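Local coordinates for XAC2610 protein (Xanthomonas axonopodis pv. citri, PDB 4QTQ) that probably acts as an immunity protein, binding calcium and inhibiting a peptidoglycan hydrolase linked to the bacterium's type IV secretion system used in killing rival bacteria, at residues T97-D102 with D106-S111; Y122-F127 with G149-K154. All coordinates share one frame; numbering follows the deposited sequence.

Contact 1 of 2, residues T97-D102 with D106-S111; sequences TDINGD and DVVVWS. With CA (calcium ion), chain B.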
ATOM      1  N   THR A  97       1.153   9.380   1.040  1.00 39.48           N
ATOM      2  CA  THR A  97      -0.258   9.545   0.749  1.00 39.43           C
ATOM      3  C   THR A  97      -1.009   9.534   2.075  1.00 38.83           C
ATOM      4  O   THR A  97      -0.649   8.783   2.986  1.00 37.94           O
ATOM      5  CB  THR A  97      -0.769   8.406  -0.166  1.00 39.14           C
ATOM      6  OG1 THR A  97      -2.092   8.701  -0.612  1.00 39.54           O
ATOM      7  CG2 THR A  97      -0.780   7.047   0.566  1.00 38.50           C
ATOM      8  N   ASP A  98      -2.021  10.390   2.197  1.00 39.93           N
ATOM      9  CA  ASP A  98      -2.817  10.459   3.424  1.00 39.89           C
ATOM     10  C   ASP A  98      -3.918   9.448   3.287  1.00 39.46           C
ATOM     11  O   ASP A  98      -4.846   9.633   2.520  1.00 40.48           O
ATOM     12  CB  ASP A  98      -3.408  11.860   3.634  1.00 41.69           C
ATOM     13  CG  ASP A  98      -4.186  11.989   4.945  1.00 42.41           C
ATOM     14  OD1 ASP A  98      -3.943  11.202   5.900  1.00 40.42           O
ATOM     15  OD2 ASP A  98      -5.042  12.904   5.013  1.00 43.86           O
ATOM     16  N   ILE A  99      -3.799   8.358   4.023  1.00 39.26           N
ATOM     17  CA  ILE A  99      -4.737   7.252   3.904  1.00 40.59           C
ATOM     18  C   ILE A  99      -5.965   7.526   4.766  1.00 42.83           C
ATOM     19  O   ILE A  99      -7.089   7.268   4.341  1.00 43.74           O
ATOM     20  CB  ILE A  99      -4.063   5.909   4.287  1.00 40.20           C
ATOM     21  CG1 ILE A  99      -2.966   5.577   3.259  1.00 39.97           C
ATOM     22  CG2 ILE A  99      -5.087   4.780   4.364  1.00 41.20           C
ATOM     23  CD1 ILE A  99      -2.089   4.397   3.613  1.00 40.25           C
ATOM     24  N   ASN A 100      -5.752   8.065   5.962  1.00 43.80           N
ATOM     25  CA  ASN A 100      -6.855   8.239   6.910  1.00 46.77           C
ATOM     26  C   ASN A 100      -7.510   9.630   6.931  1.00 48.89           C
ATOM     27  O   ASN A 100      -8.318   9.914   7.813  1.00 52.00           O
ATOM     28  CB  ASN A 100      -6.433   7.800   8.323  1.00 45.90           C
ATOM     29  CG  ASN A 100      -5.281   8.603   8.883  1.00 44.10           C
ATOM     30  OD1 ASN A 100      -4.642   9.404   8.194  1.00 42.79           O
ATOM     31  ND2 ASN A 100      -4.991   8.366  10.143  1.00 44.11           N
ATOM     32  N   GLY A 101      -7.170  10.477   5.961  1.00 48.87           N
ATOM     33  CA  GLY A 101      -7.871  11.744   5.749  1.00 50.23           C
ATOM     34  C   GLY A 101      -7.699  12.831   6.803  1.00 50.21           C
ATOM     35  O   GLY A 101      -8.484  13.778   6.848  1.00 52.73           O
ATOM     36  N   ASP A 102      -6.671  12.728   7.633  1.00 48.27           N
ATOM     37  CA  ASP A 102      -6.445  13.721   8.680  1.00 48.09           C
ATOM     38  C   ASP A 102      -5.530  14.871   8.254  1.00 49.30           C
ATOM     39  O   ASP A 102      -5.182  15.708   9.071  1.00 51.16           O
ATOM     40  CB  ASP A 102      -5.897  13.050   9.949  1.00 46.93           C
ATOM     41  CG  ASP A 102      -4.457  12.551   9.795  1.00 44.63           C
ATOM     42  OD1 ASP A 102      -3.919  12.519   8.672  1.00 42.11           O
ATOM     43  OD2 ASP A 102      -3.861  12.189  10.825  1.00 43.28           O
ATOM     44  N   ASP A 106       0.821   9.708   5.204  1.00 37.31           N
ATOM     45  CA  ASP A 106       1.244   8.450   5.753  1.00 35.52           C
ATOM     46  C   ASP A 106       2.199   7.818   4.741  1.00 35.47           C
ATOM     47  O   ASP A 106       2.457   8.387   3.681  1.00 36.00           O
ATOM     48  CB  ASP A 106       0.009   7.588   5.982  1.00 35.70           C
ATOM     49  CG  ASP A 106      -1.071   8.334   6.749  1.00 36.18           C
ATOM     50  OD1 ASP A 106      -0.789   8.794   7.884  1.00 36.21           O
ATOM     51  OD2 ASP A 106      -2.195   8.486   6.222  1.00 36.80           O
ATOM     52  N   VAL A 107       2.724   6.636   5.059  1.00 33.84           N
ATOM     53  CA  VAL A 107       3.757   6.037   4.235  1.00 33.53           C
ATOM     54  C   VAL A 107       3.441   4.567   3.949  1.00 32.75           C
ATOM     55  O   VAL A 107       3.008   3.817   4.842  1.00 31.74           O
ATOM     56  CB  VAL A 107       5.160   6.181   4.877  1.00 33.24           C
ATOM     57  CG1 VAL A 107       6.236   5.544   3.998  1.00 33.59           C
ATOM     58  CG2 VAL A 107       5.471   7.640   5.128  1.00 34.16           C
ATOM     59  N   VAL A 108       3.631   4.192   2.689  1.00 32.65           N
ATOM     60  CA  VAL A 108       3.389   2.834   2.223  1.00 32.37           C
ATOM     61  C   VAL A 108       4.656   2.346   1.540  1.00 32.15           C
ATOM     62  O   VAL A 108       5.215   3.022   0.671  1.00 32.42           O
ATOM     63  CB  VAL A 108       2.202   2.766   1.235  1.00 33.01           C
ATOM     64  CG1 VAL A 108       2.001   1.340   0.745  1.00 33.89           C
ATOM     65  CG2 VAL A 108       0.933   3.302   1.863  1.00 33.44           C
ATOM     66  N   VAL A 109       5.108   1.167   1.933  1.00 32.01           N
ATOM     67  CA  VAL A 109       6.375   0.644   1.474  1.00 32.71           C
ATOM     68  C   VAL A 109       6.166  -0.739   0.831  1.00 32.29           C
ATOM     69  O   VAL A 109       5.482  -1.598   1.396  1.00 31.11           O
ATOM     70  CB  VAL A 109       7.354   0.594   2.658  1.00 32.66           C
ATOM     71  CG1 VAL A 109       8.592  -0.200   2.322  1.00 33.82           C
ATOM     72  CG2 VAL A 109       7.734   2.015   3.083  1.00 33.24           C
ATOM     73  N   TRP A 110       6.730  -0.933  -0.361  1.00 32.29           N
ATOM     74  CA  TRP A 110       6.680  -2.230  -1.029  1.00 31.69           C
ATOM     75  C   TRP A 110       7.674  -3.130  -0.323  1.00 31.08           C
ATOM     76  O   TRP A 110       8.879  -3.045  -0.566  1.00 31.95           O
ATOM     77  CB  TRP A 110       6.990  -2.096  -2.519  1.00 32.46           C
ATOM     78  CG  TRP A 110       7.066  -3.431  -3.250  1.00 32.62           C
ATOM     79  CD1 TRP A 110       6.685  -4.659  -2.775  1.00 31.49           C
ATOM     80  CD2 TRP A 110       7.551  -3.655  -4.584  1.00 33.73           C
ATOM     81  NE1 TRP A 110       6.933  -5.633  -3.720  1.00 33.21           N
ATOM     82  CE2 TRP A 110       7.446  -5.044  -4.845  1.00 33.09           C
ATOM     83  CE3 TRP A 110       8.091  -2.821  -5.577  1.00 34.65           C
ATOM     84  CZ2 TRP A 110       7.854  -5.608  -6.044  1.00 33.66           C
ATOM     85  CZ3 TRP A 110       8.496  -3.385  -6.771  1.00 35.33           C
ATOM     86  CH2 TRP A 110       8.376  -4.771  -6.995  1.00 34.98           C
ATOM     87  N   SER A 111       7.165  -3.976   0.573  1.00 31.24           N
ATOM     88  CA  SER A 111       8.009  -4.764   1.478  1.00 31.34           C
ATOM     89  C   SER A 111       8.001  -6.276   1.233  1.00 33.04           C
ATOM     90  O   SER A 111       8.819  -6.985   1.803  1.00 33.50           O
ATOM     91  CB  SER A 111       7.587  -4.520   2.924  1.00 31.53           C
ATOM     92  OG  SER A 111       6.232  -4.895   3.123  1.00 30.98           O
TER
HETATM   93 CA    CA B 301      -2.653  10.560   7.746  1.00 41.14          CA
HETATM   94  O   HOH W   1      -2.054  10.480   9.975  1.00 36.24           O
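A single carboxylate, that of Asp-106, grips a calcium ion with both oxygens and still takes a backbone N-H from Ile-99. This is a calcium-binding DxNxDxHxD loop, an EF-hand-like sequence set here between two beta strands. OD1 and OD2 of Asp-106 each lie 2.6 Å from the calcium ion. The Ile-99 N to Asp-106 OD2 bond, 2.7 Å long, uses the anti lone pair, the one turned away from OD1, so this carboxylate ties the turn of the loop to the start of strand 106-112. Asp-106 CG sits anti to the residue's own carbonyl carbon (chi1 -50°), which carries the group off the strand and into the loop. Asp-98 offers one oxygen, OD1, its carboxylate plane turned 53° from that of Asp-106; OD2 is left to bond Gly-103 N. Asn-100 and Asp-102 come in from the far part of the loop, and the carbonyl O of His-104 completes the protein ligands. With three carboxylates around one cation, their charges are probably balanced largely by the metal. Where the loop leaves strand 94-97, Thr-97 and Asp-106 form an antiparallel hydrogen-bonded pair, and Ile-99 CD1 packs 3.7 Å from Val-108 CG2, the two side chains crossing at about a right angle. A water bound to the calcium ion at 2.3 Å donates a hydrogen bond to Asp-102 OD2, at 2.6 Å.

Contact 2 of 2, residues Y122-F127 with G149-K154; sequences YSVYLF and GLFSVK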
ATOM      1  N   TYR A 122       2.536  -4.840   0.851  1.00 31.91           N
ATOM      2  CA  TYR A 122       2.994  -3.576   1.412  1.00 31.01           C
ATOM      3  C   TYR A 122       2.912  -3.489   2.927  1.00 31.04           C
ATOM      4  O   TYR A 122       2.053  -4.116   3.565  1.00 30.88           O
ATOM      5  CB  TYR A 122       2.154  -2.431   0.822  1.00 31.73           C
ATOM      6  CG  TYR A 122       2.232  -2.362  -0.692  1.00 32.72           C
ATOM      7  CD1 TYR A 122       1.405  -3.155  -1.483  1.00 33.06           C
ATOM      8  CD2 TYR A 122       3.156  -1.537  -1.328  1.00 32.53           C
ATOM      9  CE1 TYR A 122       1.479  -3.111  -2.864  1.00 34.35           C
ATOM     10  CE2 TYR A 122       3.235  -1.486  -2.712  1.00 33.32           C
ATOM     11  CZ  TYR A 122       2.401  -2.280  -3.475  1.00 34.21           C
ATOM     12  OH  TYR A 122       2.469  -2.243  -4.852  1.00 35.27           O
ATOM     13  N   SER A 123       3.808  -2.667   3.477  1.00 30.60           N
ATOM     14  CA  SER A 123       3.792  -2.274   4.858  1.00 30.46           C
ATOM     15  C   SER A 123       3.241  -0.861   4.870  1.00 30.84           C
ATOM     16  O   SER A 123       3.747   0.010   4.160  1.00 30.09           O
ATOM     17  CB  SER A 123       5.203  -2.310   5.467  1.00 30.40           C
ATOM     18  OG  SER A 123       5.739  -3.634   5.509  1.00 30.90           O
ATOM     19  N   VAL A 124       2.198  -0.653   5.673  1.00 31.49           N
ATOM     20  CA  VAL A 124       1.529   0.639   5.794  1.00 32.84           C
ATOM     21  C   VAL A 124       1.830   1.243   7.167  1.00 32.82           C
ATOM     22  O   VAL A 124       1.701   0.568   8.194  1.00 32.27           O
ATOM     23  CB  VAL A 124       0.009   0.482   5.566  1.00 33.21           C
ATOM     24  CG1 VAL A 124      -0.718   1.800   5.747  1.00 34.33           C
ATOM     25  CG2 VAL A 124      -0.245  -0.078   4.178  1.00 33.97           C
ATOM     26  N   TYR A 125       2.246   2.511   7.162  1.00 33.01           N
ATOM     27  CA  TYR A 125       2.532   3.278   8.377  1.00 32.33           C
ATOM     28  C   TYR A 125       1.716   4.581   8.405  1.00 32.58           C
ATOM     29  O   TYR A 125       1.873   5.446   7.524  1.00 31.68           O
ATOM     30  CB  TYR A 125       4.023   3.634   8.472  1.00 33.11           C
ATOM     31  CG  TYR A 125       4.982   2.469   8.270  1.00 33.15           C
ATOM     32  CD1 TYR A 125       5.220   1.961   7.001  1.00 33.96           C
ATOM     33  CD2 TYR A 125       5.650   1.889   9.341  1.00 34.15           C
ATOM     34  CE1 TYR A 125       6.083   0.898   6.798  1.00 34.25           C
ATOM     35  CE2 TYR A 125       6.522   0.818   9.157  1.00 34.23           C
ATOM     36  CZ  TYR A 125       6.727   0.325   7.875  1.00 34.43           C
ATOM     37  OH  TYR A 125       7.586  -0.706   7.639  1.00 33.91           O
ATOM     38  N   LEU A 126       0.853   4.719   9.414  1.00 32.66           N
ATOM     39  CA  LEU A 126       0.081   5.947   9.597  1.00 33.95           C
ATOM     40  C   LEU A 126       0.834   6.925  10.498  1.00 34.46           C
ATOM     41  O   LEU A 126       1.408   6.542  11.521  1.00 33.75           O
ATOM     42  CB  LEU A 126      -1.296   5.637  10.194  1.00 34.35           C
ATOM     43  CG  LEU A 126      -2.241   4.764   9.369  1.00 34.57           C
ATOM     44  CD1 LEU A 126      -3.573   4.659  10.086  1.00 35.52           C
ATOM     45  CD2 LEU A 126      -2.446   5.328   7.969  1.00 35.14           C
ATOM     46  N   PHE A 127       0.827   8.196  10.122  1.00 37.24           N
ATOM     47  CA  PHE A 127       1.386   9.204  10.984  1.00 39.21           C
ATOM     48  C   PHE A 127       0.491   9.348  12.212  1.00 42.65           C
ATOM     49  O   PHE A 127      -0.709   9.576  12.090  1.00 41.37           O
ATOM     50  CB  PHE A 127       1.509  10.550  10.272  1.00 39.43           C
ATOM     51  CG  PHE A 127       2.284  11.554  11.054  1.00 41.12           C
ATOM     52  CD1 PHE A 127       3.660  11.432  11.176  1.00 41.14           C
ATOM     53  CD2 PHE A 127       1.643  12.605  11.697  1.00 43.77           C
ATOM     54  CE1 PHE A 127       4.384  12.347  11.916  1.00 43.94           C
ATOM     55  CE2 PHE A 127       2.362  13.528  12.433  1.00 46.76           C
ATOM     56  CZ  PHE A 127       3.736  13.406  12.536  1.00 46.66           C
ATOM     57  N   GLY A 149      -3.273  -5.757  -5.729  1.00 41.15           N
ATOM     58  CA  GLY A 149      -2.365  -4.634  -5.623  1.00 41.04           C
ATOM     59  C   GLY A 149      -2.831  -3.721  -4.514  1.00 38.97           C
ATOM     60  O   GLY A 149      -3.845  -3.987  -3.866  1.00 35.93           O
ATOM     61  N   LEU A 150      -2.092  -2.638  -4.305  1.00 38.33           N
ATOM     62  CA  LEU A 150      -2.430  -1.664  -3.286  1.00 36.93           C
ATOM     63  C   LEU A 150      -3.867  -1.164  -3.447  1.00 37.74           C
ATOM     64  O   LEU A 150      -4.343  -0.937  -4.559  1.00 39.82           O
ATOM     65  CB  LEU A 150      -1.459  -0.484  -3.335  1.00 38.04           C
ATOM     66  CG  LEU A 150      -1.528   0.562  -2.215  1.00 36.95           C
ATOM     67  CD1 LEU A 150      -1.382  -0.091  -0.849  1.00 36.61           C
ATOM     68  CD2 LEU A 150      -0.427   1.589  -2.413  1.00 38.94           C
ATOM     69  N   PHE A 151      -4.546  -1.035  -2.314  1.00 37.49           N
ATOM     70  CA  PHE A 151      -5.907  -0.511  -2.246  1.00 37.25           C
ATOM     71  C   PHE A 151      -6.018   0.936  -2.730  1.00 39.04           C
ATOM     72  O   PHE A 151      -5.017   1.648  -2.840  1.00 38.34           O
ATOM     73  CB  PHE A 151      -6.461  -0.638  -0.808  1.00 36.98           C
ATOM     74  CG  PHE A 151      -5.513  -0.174   0.266  1.00 37.16           C
ATOM     75  CD1 PHE A 151      -5.335   1.175   0.521  1.00 39.09           C
ATOM     76  CD2 PHE A 151      -4.788  -1.097   1.018  1.00 37.69           C
ATOM     77  CE1 PHE A 151      -4.462   1.604   1.516  1.00 39.89           C
ATOM     78  CE2 PHE A 151      -3.913  -0.678   2.002  1.00 37.53           C
ATOM     79  CZ  PHE A 151      -3.752   0.675   2.259  1.00 38.34           C
ATOM     80  N   SER A 152      -7.249   1.342  -3.043  1.00 39.87           N
ATOM     81  CA  SER A 152      -7.561   2.728  -3.413  1.00 41.99           C
ATOM     82  C   SER A 152      -8.305   3.358  -2.248  1.00 41.12           C
ATOM     83  O   SER A 152      -9.004   2.663  -1.527  1.00 38.82           O
ATOM     84  CB  SER A 152      -8.444   2.764  -4.655  1.00 44.83           C
ATOM     85  OG  SER A 152      -7.987   1.836  -5.629  1.00 50.27           O
ATOM     86  N   VAL A 153      -8.166   4.665  -2.069  1.00 42.66           N
ATOM     87  CA  VAL A 153      -8.849   5.356  -0.982  1.00 43.98           C
ATOM     88  C   VAL A 153      -9.868   6.345  -1.550  1.00 47.57           C
ATOM     89  O   VAL A 153      -9.575   7.076  -2.501  1.00 47.89           O
ATOM     90  CB  VAL A 153      -7.855   6.090  -0.052  1.00 43.85           C
ATOM     91  CG1 VAL A 153      -8.603   6.764   1.093  1.00 44.23           C
ATOM     92  CG2 VAL A 153      -6.822   5.120   0.507  1.00 42.24           C
ATOM     93  N   LYS A 154     -11.067   6.339  -0.966  1.00 49.15           N
ATOM     94  CA  LYS A 154     -12.141   7.283  -1.317  1.00 53.85           C
ATOM     95  C   LYS A 154     -12.848   7.680  -0.027  1.00 51.03           C
ATOM     96  O   LYS A 154     -13.602   6.891   0.532  1.00 49.28           O
ATOM     97  CB  LYS A 154     -13.139   6.618  -2.273  1.00 58.74           C
ATOM     98  CG  LYS A 154     -14.293   7.508  -2.724  1.00 66.49           C
ATOM     99  CD  LYS A 154     -15.505   6.690  -3.157  1.00 70.85           C
ATOM    100  CE  LYS A 154     -16.712   7.571  -3.445  1.00 76.81           C
ATOM    101  NZ  LYS A 154     -16.461   8.512  -4.571  1.00 80.57           N
TER
HETATM  102  O   HOH W   2       0.212  -2.661  -6.225  1.00 37.61           O
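Leu-150 lies over one face of the Tyr-122 ring, and its side chain crosses the tyrosine's at about a right angle. Leu-150 CB is 4.0 Å from Tyr-122 CE1, while Leu-150 CD1 stands about 4.1 Å above the ring plane, offset toward the rim. The leucine reaches this place with CG anti to its own backbone N (chi1 -172°), which carries CG and its methyls away from the N-H and sets Leu-150 CD1 over the tyrosine's rim. That N-H is used elsewhere: a water accepts from Leu-150 N at 3.0 Å and also hydrogen-bonds Tyr-122 OH at 2.7 Å, joining the phenol end to the backbone where no direct hydrogen bond spans the two segments. Leu-150 CD1 also lies over the Phe-151 ring, 3.8 Å above its plane and over its centre, so one methyl is shared between two aromatic faces. Phe-151 places CG between its backbone N and carbonyl carbon (chi1 47°), bringing the far end of the ring toward strand 121-128. There Phe-151 CZ meets Val-124 CG2 at 4.1 Å, the methyl arriving at the ring's edge, near its plane. Ile-143 of helix 138-143 and Leu-158 of strand 157-163 also touch the phenylalanine, while Leu-140 and Ile-99 border Val-124. Side chains and one water thus join strand 121-128 of the mixed sheet to the chain entering edge strand 152-154 of the next antiparallel sheet, perhaps comparable to packing between successive beta-propeller blades.

How the contacts relate
The centres of the two contacts are about 5 Å apart, and all of contact 1 precedes contact 2 in the chain. Strands 106-112 and 121-128, one from each, are antiparallel neighbours in the mixed sheet, paired through bonds such as Val-107 O to Tyr-125 N, with the hydroxyls of Ser-111 and Ser-123 probably hydrogen-bonded as well. Phe-127 N bonds Asp-106 OD1, so the calcium site is tied directly to the second strand. Val-108 touches both Tyr-122 and Leu-150. The calcium loop thus sits at one end of a strand pair, consistent with the metal fixing that end, and side chains of the pair carry the packing on toward the sheet that begins with strand 152-154.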